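Local coordinates for protein putative isochorismatase (PDB 3KL2) that is of unknown function but probably acts as a hydrolase of the isochorismatase family, assembled here as four subunits, at residues Thr26-Ile31 and Val62-Ala67; Gly72-His77 and Arg147-Asp152; Ile80-Gly85 and Gly95-Val100. All coordinates share one frame; numbering follows the deposited sequence.

Interaction 1 (Thr26-Ile31 and Val62-Ala67); sequences TAIVLI and VAVVDA
L30 and V65 meet methyl to methyl: CD1 of L30 comes within 3.8 Å of CG2 of V65, the two side chains crossing at a slant. L30 sets its CG anti to the carbonyl carbon and beside the backbone N (chi1 -59°), and a fully extended chi2 of 180° then carries CD1 on toward the helix, while CD2, the other branch, is displaced to one side, 4.6 Å from the same V65 methyl. On the helix, V65 divides its branches: CG1 lies anti to the backbone N, and CG2, beside that N, is the one that touches the leucine. The second pair is looser. I28 has its CG1 arm folded round at chi2 (-68°), so that the CD1 end approaches CG1 of V64 at 4.3 Å. Its CG2 methyl is roughly equidistant from V64 CG1 and V65 CG2, at 4.8 and 4.9 Å, too far for close contact. All four side chains are buried and the contact is purely apolar. V65 also packs on L119, and V64 on S211 and V214 of helix 211-218. Strand 26-31 runs between strands 75-78 and 153-159 in the parallel sheet; I28 touches I75 and V155 on these neighbours, while helix 57-71 lies over this face as the crossover of the beta-alpha-beta unit that leads from strand 26-31 to strand 75-78.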
ATOM      1  N   THR A  26       3.133 -21.275   3.667  1.00 24.25           N
ATOM      2  CA  THR A  26       2.572 -21.017   4.990  1.00 23.24           C
ATOM      3  C   THR A  26       3.603 -20.309   5.858  1.00 22.23           C
ATOM      4  O   THR A  26       4.784 -20.482   5.662  1.00 22.54           O
ATOM      5  CB  THR A  26       2.075 -22.330   5.673  1.00 22.85           C
ATOM      6  OG1 THR A  26       1.096 -22.961   4.838  1.00 22.61           O
ATOM      7  CG2 THR A  26       1.448 -22.052   7.043  1.00 22.12           C
ATOM      8  N   ALA A  27       3.140 -19.480   6.784  1.00 21.75           N
ATOM      9  CA  ALA A  27       4.007 -18.674   7.619  1.00 21.65           C
ATOM     10  C   ALA A  27       3.307 -18.396   8.930  1.00 22.34           C
ATOM     11  O   ALA A  27       2.147 -17.938   8.939  1.00 23.22           O
ATOM     12  CB  ALA A  27       4.294 -17.407   6.970  1.00 20.48           C
ATOM     13  N   ILE A  28       4.010 -18.637  10.033  1.00 21.98           N
ATOM     14  CA  ILE A  28       3.464 -18.321  11.337  1.00 21.55           C
ATOM     15  C   ILE A  28       3.946 -16.894  11.533  1.00 21.08           C
ATOM     16  O   ILE A  28       5.089 -16.610  11.256  1.00 22.93           O
ATOM     17  CB  ILE A  28       3.988 -19.290  12.441  1.00 21.73           C
ATOM     18  CG1 ILE A  28       3.740 -20.768  12.057  1.00 20.63           C
ATOM     19  CG2 ILE A  28       3.335 -18.991  13.791  1.00 20.36           C
ATOM     20  CD1 ILE A  28       2.239 -21.192  12.031  1.00 19.73           C
ATOM     21  N   VAL A  29       3.071 -15.981  11.918  1.00 20.16           N
ATOM     22  CA  VAL A  29       3.437 -14.588  12.120  1.00 19.46           C
ATOM     23  C   VAL A  29       3.071 -14.221  13.560  1.00 19.63           C
ATOM     24  O   VAL A  29       1.897 -14.276  13.931  1.00 19.00           O
ATOM     25  CB  VAL A  29       2.707 -13.681  11.124  1.00 19.96           C
ATOM     26  CG1 VAL A  29       3.158 -12.273  11.287  1.00 17.75           C
ATOM     27  CG2 VAL A  29       2.921 -14.206   9.637  1.00 18.80           C
ATOM     28  N   LEU A  30       4.093 -13.886  14.354  1.00 18.91           N
ATOM     29  CA  LEU A  30       3.985 -13.647  15.798  1.00 19.00           C
ATOM     30  C   LEU A  30       4.108 -12.164  16.139  1.00 18.45           C
ATOM     31  O   LEU A  30       5.180 -11.575  16.002  1.00 18.36           O
ATOM     32  CB  LEU A  30       5.107 -14.389  16.519  1.00 18.43           C
ATOM     33  CG  LEU A  30       5.087 -15.904  16.292  1.00 21.16           C
ATOM     34  CD1 LEU A  30       6.271 -16.573  17.058  1.00 19.05           C
ATOM     35  CD2 LEU A  30       3.688 -16.514  16.687  1.00 19.70           C
ATOM     36  N   ILE A  31       3.016 -11.560  16.589  1.00 18.71           N
ATOM     37  CA  ILE A  31       2.967 -10.123  16.694  1.00 18.80           C
ATOM     38  C   ILE A  31       3.251  -9.746  18.120  1.00 19.51           C
ATOM     39  O   ILE A  31       2.475 -10.084  19.019  1.00 20.27           O
ATOM     40  CB  ILE A  31       1.608  -9.540  16.300  1.00 18.51           C
ATOM     41  CG1 ILE A  31       1.262  -9.909  14.858  1.00 20.59           C
ATOM     42  CG2 ILE A  31       1.619  -8.001  16.461  1.00 16.61           C
ATOM     43  CD1 ILE A  31      -0.102  -9.383  14.369  1.00 19.78           C
ATOM     44  N   VAL A  62       4.057 -21.405  21.951  1.00 24.36           N
ATOM     45  CA  VAL A  62       5.289 -22.213  21.955  1.00 23.86           C
ATOM     46  C   VAL A  62       5.020 -23.545  21.293  1.00 24.17           C
ATOM     47  O   VAL A  62       5.734 -23.928  20.399  1.00 24.00           O
ATOM     48  CB  VAL A  62       5.878 -22.383  23.356  1.00 23.33           C
ATOM     49  CG1 VAL A  62       7.068 -23.364  23.341  1.00 22.64           C
ATOM     50  CG2 VAL A  62       6.309 -21.033  23.888  1.00 22.86           C
ATOM     51  N   ALA A  63       3.955 -24.221  21.699  1.00 24.87           N
ATOM     52  CA  ALA A  63       3.610 -25.496  21.104  1.00 25.48           C
ATOM     53  C   ALA A  63       3.307 -25.386  19.594  1.00 26.21           C
ATOM     54  O   ALA A  63       3.472 -26.364  18.851  1.00 27.02           O
ATOM     55  CB  ALA A  63       2.436 -26.112  21.837  1.00 25.55           C
ATOM     56  N   VAL A  64       2.861 -24.225  19.125  1.00 26.44           N
ATOM     57  CA  VAL A  64       2.525 -24.096  17.716  1.00 26.51           C
ATOM     58  C   VAL A  64       3.798 -23.795  16.931  1.00 26.91           C
ATOM     59  O   VAL A  64       3.974 -24.249  15.790  1.00 26.10           O
ATOM     60  CB  VAL A  64       1.465 -23.005  17.435  1.00 26.53           C
ATOM     61  CG1 VAL A  64       1.304 -22.818  15.933  1.00 27.07           C
ATOM     62  CG2 VAL A  64       0.110 -23.351  18.059  1.00 25.98           C
ATOM     63  N   VAL A  65       4.689 -23.031  17.552  1.00 27.24           N
ATOM     64  CA  VAL A  65       5.970 -22.743  16.944  1.00 27.40           C
ATOM     65  C   VAL A  65       6.760 -24.047  16.786  1.00 28.25           C
ATOM     66  O   VAL A  65       7.170 -24.414  15.670  1.00 28.04           O
ATOM     67  CB  VAL A  65       6.744 -21.705  17.780  1.00 27.15           C
ATOM     68  CG1 VAL A  65       8.215 -21.739  17.448  1.00 26.57           C
ATOM     69  CG2 VAL A  65       6.152 -20.298  17.569  1.00 26.21           C
ATOM     70  N   ASP A  66       6.958 -24.754  17.897  1.00 29.16           N
ATOM     71  CA  ASP A  66       7.628 -26.073  17.872  1.00 29.93           C
ATOM     72  C   ASP A  66       7.116 -26.946  16.719  1.00 29.62           C
ATOM     73  O   ASP A  66       7.911 -27.434  15.911  1.00 30.16           O
ATOM     74  CB  ASP A  66       7.470 -26.810  19.204  1.00 30.43           C
ATOM     75  CG  ASP A  66       8.313 -26.206  20.334  1.00 32.66           C
ATOM     76  OD1 ASP A  66       9.109 -25.267  20.090  1.00 35.79           O
ATOM     77  OD2 ASP A  66       8.173 -26.689  21.491  1.00 37.13           O
ATOM     78  N   ALA A  67       5.802 -27.113  16.609  1.00 29.15           N
ATOM     79  CA  ALA A  67       5.252 -27.930  15.525  1.00 29.63           C
ATOM     80  C   ALA A  67       5.554 -27.327  14.152  1.00 29.98           C
ATOM     81  O   ALA A  67       5.764 -28.050  13.183  1.00 30.82           O
ATOM     82  CB  ALA A  67       3.777 -28.144  15.695  1.00 28.79           C
TER

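Interaction 2 (Gly72-His77 and Arg147-Asp152); sequences GVPIMH and RSKGVD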
ATOM      1  N   GLY A  72       8.703 -27.428   8.933  1.00 26.92           N
ATOM      2  CA  GLY A  72       9.484 -26.578   8.034  1.00 26.33           C
ATOM      3  C   GLY A  72       8.794 -25.281   7.660  1.00 26.54           C
ATOM      4  O   GLY A  72       9.042 -24.744   6.579  1.00 27.19           O
ATOM      5  N   VAL A  73       7.940 -24.761   8.555  1.00 25.49           N
ATOM      6  CA  VAL A  73       7.159 -23.572   8.286  1.00 24.73           C
ATOM      7  C   VAL A  73       7.855 -22.285   8.809  1.00 24.35           C
ATOM      8  O   VAL A  73       8.197 -22.162   9.993  1.00 24.05           O
ATOM      9  CB  VAL A  73       5.712 -23.720   8.819  1.00 25.04           C
ATOM     10  CG1 VAL A  73       4.929 -22.403   8.653  1.00 22.34           C
ATOM     11  CG2 VAL A  73       5.008 -24.851   8.069  1.00 23.86           C
ATOM     12  N   PRO A  74       8.085 -21.327   7.913  1.00 23.63           N
ATOM     13  CA  PRO A  74       8.732 -20.103   8.346  1.00 23.52           C
ATOM     14  C   PRO A  74       7.999 -19.480   9.531  1.00 23.24           C
ATOM     15  O   PRO A  74       6.772 -19.358   9.517  1.00 23.71           O
ATOM     16  CB  PRO A  74       8.635 -19.207   7.127  1.00 23.58           C
ATOM     17  CG  PRO A  74       8.548 -20.151   5.978  1.00 24.55           C
ATOM     18  CD  PRO A  74       7.812 -21.335   6.466  1.00 23.61           C
ATOM     19  N   ILE A  75       8.761 -19.175  10.577  1.00 22.78           N
ATOM     20  CA  ILE A  75       8.285 -18.445  11.718  1.00 22.49           C
ATOM     21  C   ILE A  75       8.752 -17.014  11.488  1.00 22.48           C
ATOM     22  O   ILE A  75       9.920 -16.802  11.277  1.00 23.16           O
ATOM     23  CB  ILE A  75       8.929 -18.993  12.996  1.00 22.32           C
ATOM     24  CG1 ILE A  75       8.771 -20.536  13.093  1.00 23.41           C
ATOM     25  CG2 ILE A  75       8.379 -18.324  14.200  1.00 23.59           C
ATOM     26  CD1 ILE A  75       7.340 -21.101  12.954  1.00 21.48           C
ATOM     27  N   MET A  76       7.844 -16.042  11.521  1.00 22.92           N
ATOM     28  CA  MET A  76       8.172 -14.624  11.322  1.00 22.51           C
ATOM     29  C   MET A  76       7.776 -13.784  12.549  1.00 23.42           C
ATOM     30  O   MET A  76       6.613 -13.764  12.897  1.00 24.50           O
ATOM     31  CB  MET A  76       7.383 -14.118  10.142  1.00 21.70           C
ATOM     32  CG  MET A  76       7.745 -14.802   8.831  1.00 21.33           C
ATOM     33  SD  MET A  76       7.019 -13.992   7.433  1.00 12.15           S
ATOM     34  CE  MET A  76       7.575 -15.158   6.225  1.00 16.72           C
ATOM     35  N   HIS A  77       8.723 -13.080  13.184  1.00 23.48           N
ATOM     36  CA  HIS A  77       8.442 -12.284  14.385  1.00 23.11           C
ATOM     37  C   HIS A  77       8.244 -10.837  14.017  1.00 21.92           C
ATOM     38  O   HIS A  77       9.015 -10.271  13.249  1.00 20.60           O
ATOM     39  CB  HIS A  77       9.627 -12.336  15.375  1.00 23.96           C
ATOM     40  CG  HIS A  77       9.953 -13.703  15.907  1.00 26.63           C
ATOM     41  ND1 HIS A  77       9.296 -14.260  16.985  1.00 29.63           N
ATOM     42  CD2 HIS A  77      10.918 -14.589  15.554  1.00 29.81           C
ATOM     43  CE1 HIS A  77       9.834 -15.438  17.258  1.00 31.36           C
ATOM     44  NE2 HIS A  77      10.819 -15.663  16.405  1.00 31.48           N
ATOM     45  N   ARG A 147       5.214 -12.239  -0.009  1.00 18.95           N
ATOM     46  CA  ARG A 147       4.989 -12.408  -1.430  1.00 20.15           C
ATOM     47  C   ARG A 147       6.255 -12.916  -2.105  1.00 20.47           C
ATOM     48  O   ARG A 147       6.169 -13.813  -2.950  1.00 19.77           O
ATOM     49  CB  ARG A 147       4.545 -11.116  -2.102  1.00 20.90           C
ATOM     50  CG  ARG A 147       3.197 -10.606  -1.622  1.00 23.52           C
ATOM     51  CD  ARG A 147       2.132 -11.661  -1.629  1.00 27.26           C
ATOM     52  NE  ARG A 147       0.789 -11.059  -1.597  1.00 32.20           N
ATOM     53  CZ  ARG A 147      -0.348 -11.749  -1.692  1.00 32.90           C
ATOM     54  NH1 ARG A 147      -0.352 -13.063  -1.846  1.00 32.18           N
ATOM     55  NH2 ARG A 147      -1.491 -11.106  -1.657  1.00 35.28           N
ATOM     56  N   SER A 148       7.425 -12.388  -1.721  1.00 19.84           N
ATOM     57  CA  SER A 148       8.669 -12.875  -2.342  1.00 20.13           C
ATOM     58  C   SER A 148       8.859 -14.372  -2.108  1.00 19.94           C
ATOM     59  O   SER A 148       9.302 -15.069  -3.005  1.00 20.42           O
ATOM     60  CB  SER A 148       9.887 -12.100  -1.827  1.00 20.68           C
ATOM     61  OG  SER A 148      11.040 -12.335  -2.617  1.00 20.06           O
ATOM     62  N   LYS A 149       8.473 -14.866  -0.925  1.00 19.26           N
ATOM     63  CA  LYS A 149       8.672 -16.262  -0.553  1.00 19.40           C
ATOM     64  C   LYS A 149       7.559 -17.177  -1.080  1.00 20.32           C
ATOM     65  O   LYS A 149       7.659 -18.378  -0.955  1.00 20.95           O
ATOM     66  CB  LYS A 149       8.812 -16.401   0.970  1.00 18.40           C
ATOM     67  CG  LYS A 149      10.095 -15.812   1.509  1.00 18.36           C
ATOM     68  CD  LYS A 149      10.319 -16.000   3.018  1.00 18.03           C
ATOM     69  CE  LYS A 149      10.499 -17.451   3.450  1.00 18.03           C
ATOM     70  NZ  LYS A 149      11.521 -18.245   2.651  1.00 16.05           N
ATOM     71  N   GLY A 150       6.521 -16.607  -1.692  1.00 21.23           N
ATOM     72  CA  GLY A 150       5.358 -17.371  -2.155  1.00 21.27           C
ATOM     73  C   GLY A 150       4.385 -17.852  -1.070  1.00 21.20           C
ATOM     74  O   GLY A 150       3.692 -18.879  -1.247  1.00 19.55           O
ATOM     75  N   VAL A 151       4.336 -17.133   0.050  1.00 20.60           N
ATOM     76  CA  VAL A 151       3.386 -17.472   1.096  1.00 21.13           C
ATOM     77  C   VAL A 151       2.000 -16.916   0.782  1.00 21.25           C
ATOM     78  O   VAL A 151       1.834 -15.756   0.518  1.00 22.61           O
ATOM     79  CB  VAL A 151       3.827 -16.987   2.474  1.00 21.23           C
ATOM     80  CG1 VAL A 151       2.727 -17.288   3.501  1.00 21.08           C
ATOM     81  CG2 VAL A 151       5.172 -17.668   2.883  1.00 19.39           C
ATOM     82  N   ASP A 152       0.993 -17.760   0.792  1.00 22.48           N
ATOM     83  CA  ASP A 152      -0.361 -17.270   0.655  1.00 23.11           C
ATOM     84  C   ASP A 152      -1.255 -17.724   1.829  1.00 22.76           C
ATOM     85  O   ASP A 152      -2.470 -17.692   1.716  1.00 23.30           O
ATOM     86  CB  ASP A 152      -0.933 -17.741  -0.672  1.00 23.52           C
ATOM     87  CG  ASP A 152      -1.094 -19.232  -0.719  1.00 24.58           C
ATOM     88  OD1 ASP A 152      -1.333 -19.830   0.339  1.00 29.51           O
ATOM     89  OD2 ASP A 152      -0.979 -19.815  -1.801  1.00 29.40           O
TER
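K149 runs past P74 and takes the methyl end of M76 against its chain, its long aliphatic part doing the touching. CB and CG lead out from the backbone without touching P74 or M76. CD is the first atom to make contact, with M76 CE at 4.3 Å. There the chain bends (chi3 65°), and CE reaches CG of the P74 ring at 4.2 Å, lysine and proline ring running antiparallel as they pass. A second bend at chi4 turns NZ away from the pyrrolidine and into a hydrogen bond with G87 O of a second subunit, where E88 of that subunit also packs on the lysine. The setting is a three-layer alpha/beta fold: helix 142-149 covers the sheet face onto which M76 points, the methionine also lying on L142, I145 and L146. G150, with phi 74°, ends that helix in a Schellman motif and lets the chain turn toward strand 153-159. V151 then points its CG2 inward, 4.8 Å from M76 CE, and packs on A27 of the central strand. I126, on strand 126-127, touches both M76 and K149.

Interaction 3 (Ile80-Gly85 and Gly95-Val100); sequences ITFAEG and GILKGV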
ATOM      1  N   ILE A  80       7.418  -4.542  17.783  1.00 18.52           N
ATOM      2  CA  ILE A  80       7.313  -3.107  17.548  1.00 18.32           C
ATOM      3  C   ILE A  80       8.386  -2.432  18.417  1.00 18.11           C
ATOM      4  O   ILE A  80       8.566  -2.837  19.571  1.00 18.99           O
ATOM      5  CB  ILE A  80       5.881  -2.639  17.870  1.00 18.01           C
ATOM      6  CG1 ILE A  80       5.678  -1.163  17.532  1.00 21.20           C
ATOM      7  CG2 ILE A  80       5.554  -2.799  19.323  1.00 17.18           C
ATOM      8  CD1 ILE A  80       4.354  -0.596  18.072  1.00 20.36           C
ATOM      9  N   THR A  81       9.087  -1.421  17.901  1.00 18.00           N
ATOM     10  CA  THR A  81      10.120  -0.709  18.671  1.00 17.98           C
ATOM     11  C   THR A  81      10.140   0.744  18.269  1.00 17.87           C
ATOM     12  O   THR A  81       9.729   1.035  17.145  1.00 19.11           O
ATOM     13  CB  THR A  81      11.526  -1.228  18.327  1.00 18.48           C
ATOM     14  OG1 THR A  81      11.777  -0.917  16.963  1.00 20.17           O
ATOM     15  CG2 THR A  81      11.664  -2.704  18.521  1.00 16.04           C
ATOM     16  N   PHE A  82      10.657   1.645  19.118  1.00 16.31           N
ATOM     17  CA  PHE A  82      10.753   3.074  18.766  1.00 16.34           C
ATOM     18  C   PHE A  82      12.112   3.617  19.171  1.00 16.33           C
ATOM     19  O   PHE A  82      12.571   3.331  20.242  1.00 16.24           O
ATOM     20  CB  PHE A  82       9.608   3.944  19.389  1.00 16.24           C
ATOM     21  CG  PHE A  82       8.218   3.430  19.040  1.00 17.51           C
ATOM     22  CD1 PHE A  82       7.479   4.015  18.027  1.00 17.66           C
ATOM     23  CD2 PHE A  82       7.699   2.310  19.677  1.00 17.21           C
ATOM     24  CE1 PHE A  82       6.233   3.519  17.664  1.00 17.12           C
ATOM     25  CE2 PHE A  82       6.432   1.818  19.327  1.00 19.83           C
ATOM     26  CZ  PHE A  82       5.707   2.430  18.311  1.00 19.37           C
ATOM     27  N   ALA A  83      12.763   4.373  18.290  1.00 16.04           N
ATOM     28  CA  ALA A  83      13.958   5.083  18.659  1.00 16.14           C
ATOM     29  C   ALA A  83      13.618   5.936  19.879  1.00 16.27           C
ATOM     30  O   ALA A  83      12.541   6.516  19.951  1.00 14.81           O
ATOM     31  CB  ALA A  83      14.463   5.961  17.503  1.00 15.43           C
ATOM     32  N   GLU A  84      14.535   5.946  20.848  1.00 16.54           N
ATOM     33  CA  GLU A  84      14.377   6.672  22.103  1.00 17.23           C
ATOM     34  C   GLU A  84      14.078   8.133  21.845  1.00 16.06           C
ATOM     35  O   GLU A  84      14.726   8.749  21.024  1.00 15.74           O
ATOM     36  CB  GLU A  84      15.675   6.556  22.945  1.00 18.65           C
ATOM     37  CG  GLU A  84      15.641   7.099  24.383  1.00 21.35           C
ATOM     38  CD  GLU A  84      16.969   6.782  25.098  1.00 28.83           C
ATOM     39  OE1 GLU A  84      17.236   5.563  25.321  1.00 33.04           O
ATOM     40  OE2 GLU A  84      17.755   7.735  25.377  1.00 28.94           O
ATOM     41  N   GLY A  85      13.135   8.672  22.609  1.00 15.77           N
ATOM     42  CA  GLY A  85      12.638  10.032  22.459  1.00 15.63           C
ATOM     43  C   GLY A  85      11.374  10.086  21.590  1.00 14.89           C
ATOM     44  O   GLY A  85      10.734  11.096  21.527  1.00 14.65           O
ATOM     45  N   GLY A  95      -5.086   8.474  20.073  1.00 17.93           N
ATOM     46  CA  GLY A  95      -5.460   7.083  19.922  1.00 17.70           C
ATOM     47  C   GLY A  95      -4.504   6.224  20.690  1.00 18.29           C
ATOM     48  O   GLY A  95      -3.815   6.701  21.561  1.00 18.05           O
ATOM     49  N   ILE A  96      -4.447   4.958  20.338  1.00 19.62           N
ATOM     50  CA  ILE A  96      -3.717   3.960  21.105  1.00 21.34           C
ATOM     51  C   ILE A  96      -2.193   4.178  21.161  1.00 22.45           C
ATOM     52  O   ILE A  96      -1.557   3.707  22.088  1.00 23.45           O
ATOM     53  CB  ILE A  96      -4.039   2.550  20.562  1.00 21.46           C
ATOM     54  CG1 ILE A  96      -3.544   1.427  21.490  1.00 23.67           C
ATOM     55  CG2 ILE A  96      -3.445   2.393  19.181  1.00 22.16           C
ATOM     56  CD1 ILE A  96      -4.173   1.395  22.881  1.00 26.12           C
ATOM     57  N   LEU A  97      -1.604   4.890  20.199  1.00 23.21           N
ATOM     58  CA  LEU A  97      -0.150   5.097  20.213  1.00 23.35           C
ATOM     59  C   LEU A  97       0.247   6.156  21.222  1.00 22.98           C
ATOM     60  O   LEU A  97       1.394   6.206  21.638  1.00 21.99           O
ATOM     61  CB  LEU A  97       0.416   5.466  18.832  1.00 23.58           C
ATOM     62  CG  LEU A  97       0.613   4.374  17.772  1.00 23.56           C
ATOM     63  CD1 LEU A  97       1.149   5.015  16.499  1.00 23.46           C
ATOM     64  CD2 LEU A  97       1.528   3.188  18.237  1.00 25.13           C
ATOM     65  N   LYS A  98      -0.698   6.998  21.611  1.00 22.92           N
ATOM     66  CA  LYS A  98      -0.456   7.993  22.646  1.00 22.73           C
ATOM     67  C   LYS A  98      -0.095   7.310  23.978  1.00 23.24           C
ATOM     68  O   LYS A  98       0.712   7.828  24.757  1.00 22.75           O
ATOM     69  CB  LYS A  98      -1.697   8.852  22.848  1.00 23.18           C
ATOM     70  CG  LYS A  98      -1.535  10.058  23.822  1.00 23.25           C
ATOM     71  CD  LYS A  98      -2.896  10.411  24.433  1.00 24.99           C
ATOM     72  CE  LYS A  98      -2.942  11.772  25.150  1.00 26.65           C
ATOM     73  NZ  LYS A  98      -1.614  12.143  25.755  1.00 26.82           N
ATOM     74  N   GLY A  99      -0.697   6.150  24.230  1.00 23.17           N
ATOM     75  CA  GLY A  99      -0.397   5.380  25.422  1.00 23.32           C
ATOM     76  C   GLY A  99       1.001   4.787  25.417  1.00 23.28           C
ATOM     77  O   GLY A  99       1.675   4.756  26.465  1.00 23.36           O
ATOM     78  N   VAL A 100       1.426   4.309  24.244  1.00 22.40           N
ATOM     79  CA  VAL A 100       2.766   3.793  24.037  1.00 21.10           C
ATOM     80  C   VAL A 100       3.770   4.884  24.365  1.00 20.93           C
ATOM     81  O   VAL A 100       4.714   4.665  25.132  1.00 19.99           O
ATOM     82  CB  VAL A 100       2.952   3.322  22.579  1.00 21.62           C
ATOM     83  CG1 VAL A 100       4.434   3.178  22.215  1.00 20.02           C
ATOM     84  CG2 VAL A 100       2.170   2.025  22.347  1.00 22.22           C
TER
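L97 N is hydrogen-bonded to Y173 OH of the fourth subunit, while the side chain of the same leucine turns to F82 within its own chain. L97 leaves the helix pointing neither at the loop nor away from it, and its CD2 branch then reaches F82 CZ at 4.2 Å. L97 and V100, three residues apart on the helix, both reach the ring of F82. V100 makes the nearer approach: its CG1, anti to the backbone N (chi1 163°), lies 3.8 Å from F82 CE2 and 4.2 Å from CZ, the two side chains crossing at about a right angle. Both methyls come at the ring obliquely. I80, with its side chain stretched out, brings CD1 to 4.7 Å from that same L97 CD2, extending the apolar patch. F82 is tied down through its backbone, which bonds to F106 and K108, and its side chain also touches R132. F144 of the second subunit packs on the leucine side chain. The chain thus folds back on itself within a long connection leaving the carboxyl end of a strand of the parallel sheet, with helix 96-103 in it, as in alpha/beta folds, and contributing here to contacts with two other subunits.

Overall arrangement
Interactions 1 and 2 share the sheet but use opposite faces of it: helix 57-71 covers one, the end of helix 142-149 the other. Their strands 26-31 and 75-78 are bonded neighbours, I28 N to P74 O and I28 O to M76 N. Interaction 1 is wholly buried and made of branched aliphatic groups, whereas interaction 2 lies nearer the surface, where a lysine's methylenes pack inward and its amine reaches another subunit. Interaction 3 is buried too, but its centre is about 17 Å from the centre of the chain and it has no sheet strand; its aromatic-aliphatic cluster follows strand 75-78 directly and is nested within the chain loop that interaction 2 closes.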